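Local structure of adenylation domain (Streptomyces sp., 5N9X) at residues Thr35-Tyr46 and Ala221-Pro232. The protein is an adenylation domain of the ANL superfamily of AMP-binding enzymes and binds adenosine-5'-triphosphate and threonine. Sequence-based numbering, arbitrary orientation.
Sequences TALHIDDEKISY and ALSTGAELVVLP
H38 and E227 meet at the edge of the imidazole, on a pair of strands whose short axes run 25° apart in the same N-to-C sense. E227 can be followed outward. Its CB lies beside the T35 carbonyl O; E227 CG stands anti to the backbone N (chi1 -167°) and runs along T35, 4.0 Å from T35 CG2. This course carries CD to H38, where E227 OE2 accepts from H38 ND1 at 2.6 Å. The bond is short but bent at the hydrogen; it meets OE2 on the syn side but out of the carboxylate plane, and is tilted from the ring plane, with ring and carboxylate planes 54° apart. E227 OE1 faces T35 CB and has a weak, long ion pair with R202. K43 CE lies over one face of the H38 ring, toward its rim.

Between the strands, L228 N donates to A36 O (2.8 Å), H38 N to L228 O, and V230 N to H38 O, evidence of a parallel ladder with L37 opposite L228 and H38 opposite V229. L37 CD2 and L228 CD2 pack at 3.9 Å on the face opposite H38, and I39 CG1 rests against V230 CB at 3.7 Å.

Beyond the bulge formed by A36 and L37 against I44, Y46 reaches the loop leading into 227-230. Y46 OH donates to A226 O at 2.6 Å, in the carbonyl plane and on a lone pair, while A36 CB sits 3.6 Å above the Y46 ring centre. Strand 202-205 continues the sheet beyond 227-230, and the hairpin 35-45, closed by a type II' turn, completes its other side: a four-stranded mixed sheet in the AMP-binding enzyme region of this ANL-superfamily protein.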
loop_
_atom_site.group_PDB
_atom_site.type_symbol
_atom_site.label_atom_id
_atom_site.label_comp_id
_atom_site.label_asym_id
_atom_site.label_seq_id
_atom_site.Cartn_x
_atom_site.Cartn_y
_atom_site.Cartn_z
ATOM N N THR A 35 11.208 18.169 15.003
ATOM C CA THR A 35 10.537 18.452 13.733
ATOM C C THR A 35 9.588 17.313 13.373
ATOM O O THR A 35 10.020 16.169 13.194
ATOM C CB THR A 35 11.558 18.644 12.573
ATOM O OG1 THR A 35 12.513 19.665 12.909
ATOM C CG2 THR A 35 10.855 19.044 11.283
ATOM N N ALA A 36 8.298 17.610 13.260
ATOM C CA ALA A 36 7.345 16.597 12.853
ATOM C C ALA A 36 7.283 16.499 11.318
ATOM O O ALA A 36 7.296 15.400 10.750
ATOM C CB ALA A 36 5.972 16.899 13.437
ATOM N N LEU A 37 7.207 17.652 10.652
ATOM C CA LEU A 37 7.098 17.680 9.201
ATOM C C LEU A 37 8.232 18.472 8.595
ATOM O O LEU A 37 8.597 19.538 9.104
ATOM C CB LEU A 37 5.756 18.274 8.750
ATOM C CG LEU A 37 4.453 17.699 9.321
ATOM C CD1 LEU A 37 3.272 18.450 8.751
ATOM C CD2 LEU A 37 4.310 16.198 9.056
ATOM N N HIS A 38 8.776 17.937 7.503
ATOM C CA HIS A 38 9.827 18.592 6.730
ATOM C C HIS A 38 9.414 18.641 5.262
ATOM O O HIS A 38 9.424 17.620 4.577
ATOM C CB HIS A 38 11.151 17.844 6.884
ATOM C CG HIS A 38 12.355 18.640 6.481
ATOM N ND1 HIS A 38 13.641 18.181 6.683
ATOM C CD2 HIS A 38 12.473 19.861 5.918
ATOM C CE1 HIS A 38 14.498 19.084 6.241
ATOM N NE2 HIS A 38 13.821 20.112 5.773
ATOM N N ILE A 39 9.047 19.826 4.787
ATOM C CA ILE A 39 8.583 19.985 3.414
ATOM C C ILE A 39 9.496 20.979 2.700
ATOM O O ILE A 39 9.401 22.199 2.890
ATOM C CB ILE A 39 7.102 20.445 3.360
ATOM C CG1 ILE A 39 6.238 19.562 4.269
ATOM C CG2 ILE A 39 6.573 20.461 1.926
ATOM C CD1 ILE A 39 6.007 20.138 5.646
ATOM N N ASP A 40 10.388 20.422 1.884
ATOM C CA ASP A 40 11.540 21.138 1.332
ATOM C C ASP A 40 12.342 21.760 2.487
ATOM O O ASP A 40 12.904 21.024 3.296
ATOM C CB ASP A 40 11.092 22.189 0.308
ATOM C CG ASP A 40 10.558 21.561 -0.977
ATOM O OD1 ASP A 40 11.063 20.487 -1.381
ATOM O OD2 ASP A 40 9.607 22.126 -1.563
ATOM N N ASP A 41 12.383 23.092 2.578
ATOM C CA ASP A 41 13.087 23.780 3.673
ATOM C C ASP A 41 12.170 24.097 4.844
ATOM O O ASP A 41 12.605 24.636 5.860
ATOM C CB ASP A 41 13.721 25.095 3.198
ATOM C CG ASP A 41 14.736 24.905 2.085
ATOM O OD1 ASP A 41 14.877 23.768 1.569
ATOM O OD2 ASP A 41 15.392 25.920 1.734
ATOM N N GLU A 42 10.890 23.803 4.693
ATOM C CA GLU A 42 9.943 24.113 5.746
ATOM C C GLU A 42 9.952 23.022 6.810
ATOM O O GLU A 42 9.929 21.823 6.496
ATOM C CB GLU A 42 8.540 24.309 5.171
ATOM C CG GLU A 42 7.461 24.407 6.231
ATOM C CD GLU A 42 6.084 24.689 5.650
ATOM O OE1 GLU A 42 5.696 24.046 4.642
ATOM O OE2 GLU A 42 5.397 25.586 6.197
ATOM N N LYS A 43 10.006 23.453 8.067
ATOM C CA LYS A 43 9.965 22.533 9.188
ATOM C C LYS A 43 8.891 22.930 10.161
ATOM O O LYS A 43 8.846 24.069 10.619
ATOM C CB LYS A 43 11.312 22.470 9.908
ATOM C CG LYS A 43 12.320 21.569 9.215
ATOM C CD LYS A 43 13.726 21.787 9.754
ATOM C CE LYS A 43 14.616 20.610 9.392
ATOM N NZ LYS A 43 16.056 20.961 9.506
ATOM N N ILE A 44 8.016 21.985 10.474
ATOM C CA ILE A 44 7.060 22.204 11.535
ATOM C C ILE A 44 7.393 21.294 12.710
ATOM O O ILE A 44 7.591 20.074 12.552
ATOM C CB ILE A 44 5.611 21.957 11.082
ATOM C CG1 ILE A 44 5.315 22.735 9.808
ATOM C CG2 ILE A 44 4.656 22.354 12.156
ATOM C CD1 ILE A 44 5.490 21.931 8.557
ATOM N N SER A 45 7.461 21.919 13.880
ATOM C CA SER A 45 7.645 21.241 15.150
ATOM C C SER A 45 6.407 20.465 15.576
ATOM O O SER A 45 5.278 20.864 15.274
ATOM C CB SER A 45 8.009 22.256 16.232
ATOM O OG SER A 45 6.850 22.869 16.751
ATOM N N TYR A 46 6.635 19.363 16.281
ATOM C CA TYR A 46 5.569 18.599 16.909
ATOM C C TYR A 46 4.625 19.511 17.692
ATOM O O TYR A 46 3.425 19.520 17.432
ATOM C CB TYR A 46 6.160 17.529 17.820
ATOM C CG TYR A 46 6.411 16.217 17.118
ATOM C CD1 TYR A 46 5.416 15.244 17.036
ATOM C CD2 TYR A 46 7.648 15.951 16.534
ATOM C CE1 TYR A 46 5.654 14.047 16.388
ATOM C CE2 TYR A 46 7.894 14.772 15.889
ATOM C CZ TYR A 46 6.902 13.815 15.815
ATOM O OH TYR A 46 7.154 12.621 15.167
ATOM N N ALA A 221 6.584 7.804 11.641
ATOM C CA ALA A 221 7.230 9.036 12.078
ATOM C C ALA A 221 6.575 9.696 13.286
ATOM O O ALA A 221 7.228 9.964 14.293
ATOM C CB ALA A 221 7.269 10.021 10.929
ATOM N N LEU A 222 5.290 9.986 13.174
ATOM C CA LEU A 222 4.600 10.820 14.140
ATOM C C LEU A 222 4.348 10.141 15.499
ATOM O O LEU A 222 4.081 10.822 16.499
ATOM C CB LEU A 222 3.276 11.288 13.540
ATOM C CG LEU A 222 3.272 12.366 12.442
ATOM C CD1 LEU A 222 1.863 12.917 12.268
ATOM C CD2 LEU A 222 4.300 13.494 12.684
ATOM N N SER A 223 4.417 8.805 15.542
ATOM C CA SER A 223 4.264 8.066 16.805
ATOM C C SER A 223 5.542 7.981 17.648
ATOM O O SER A 223 5.503 7.594 18.823
ATOM C CB SER A 223 3.756 6.659 16.521
ATOM O OG SER A 223 4.829 5.771 16.237
ATOM N N THR A 224 6.672 8.339 17.062
ATOM C CA THR A 224 7.948 8.127 17.756
ATOM C C THR A 224 8.737 9.403 17.975
ATOM O O THR A 224 9.795 9.368 18.590
ATOM C CB THR A 224 8.849 7.153 16.981
ATOM O OG1 THR A 224 9.120 7.710 15.686
ATOM C CG2 THR A 224 8.159 5.803 16.839
ATOM N N GLY A 225 8.232 10.526 17.467
ATOM C CA GLY A 225 8.970 11.777 17.554
ATOM C C GLY A 225 9.884 12.001 16.363
ATOM O O GLY A 225 10.559 13.037 16.264
ATOM N N ALA A 226 9.907 11.020 15.461
ATOM C CA ALA A 226 10.751 11.084 14.279
ATOM C C ALA A 226 10.242 12.151 13.315
ATOM O O ALA A 226 9.167 12.723 13.491
ATOM C CB ALA A 226 10.810 9.723 13.578
ATOM N N GLU A 227 11.017 12.397 12.279
ATOM C CA GLU A 227 10.669 13.380 11.272
ATOM C C GLU A 227 9.978 12.747 10.061
ATOM O O GLU A 227 10.390 11.674 9.603
ATOM C CB GLU A 227 11.938 14.103 10.828
ATOM C CG GLU A 227 11.725 15.334 10.021
ATOM C CD GLU A 227 13.044 15.950 9.620
ATOM O OE1 GLU A 227 13.950 16.038 10.475
ATOM O OE2 GLU A 227 13.198 16.278 8.434
ATOM N N LEU A 228 8.939 13.409 9.551
ATOM C CA LEU A 228 8.267 12.976 8.326
ATOM C C LEU A 228 8.636 13.906 7.156
ATOM O O LEU A 228 8.209 15.064 7.090
ATOM C CB LEU A 228 6.741 12.935 8.521
ATOM C CG LEU A 228 5.906 12.459 7.318
ATOM C CD1 LEU A 228 6.239 11.021 6.932
ATOM C CD2 LEU A 228 4.397 12.579 7.570
ATOM N N VAL A 229 9.432 13.396 6.232
ATOM C CA VAL A 229 9.818 14.165 5.061
ATOM C C VAL A 229 8.762 14.040 3.944
ATOM O O VAL A 229 8.559 12.958 3.400
ATOM C CB VAL A 229 11.187 13.708 4.565
ATOM C CG1 VAL A 229 11.636 14.546 3.386
ATOM C CG2 VAL A 229 12.189 13.790 5.707
ATOM N N VAL A 230 8.084 15.134 3.612
ATOM C CA VAL A 230 6.991 15.058 2.640
ATOM C C VAL A 230 7.539 15.202 1.236
ATOM O O VAL A 230 8.206 16.186 0.947
ATOM C CB VAL A 230 5.920 16.145 2.873
ATOM C CG1 VAL A 230 4.872 16.133 1.743
ATOM C CG2 VAL A 230 5.257 15.956 4.221
ATOM N N LEU A 231 7.301 14.219 0.373
ATOM C CA LEU A 231 7.711 14.366 -1.018
ATOM C C LEU A 231 6.670 15.267 -1.690
ATOM O O LEU A 231 5.550 14.832 -1.960
ATOM C CB LEU A 231 7.849 12.996 -1.702
ATOM C CG LEU A 231 8.857 12.875 -2.847
ATOM C CD1 LEU A 231 10.150 13.574 -2.452
ATOM C CD2 LEU A 231 9.129 11.408 -3.223
ATOM N N PRO A 232 7.017 16.547 -1.917
ATOM C CA PRO A 232 5.978 17.458 -2.424
ATOM C C PRO A 232 5.517 17.029 -3.815
ATOM O O PRO A 232 6.259 16.357 -4.520
ATOM C CB PRO A 232 6.679 18.820 -2.450
ATOM C CG PRO A 232 8.135 18.477 -2.610
ATOM C CD PRO A 232 8.349 17.177 -1.890
HETATM O O HOH W 1 11.991 14.505 14.356
#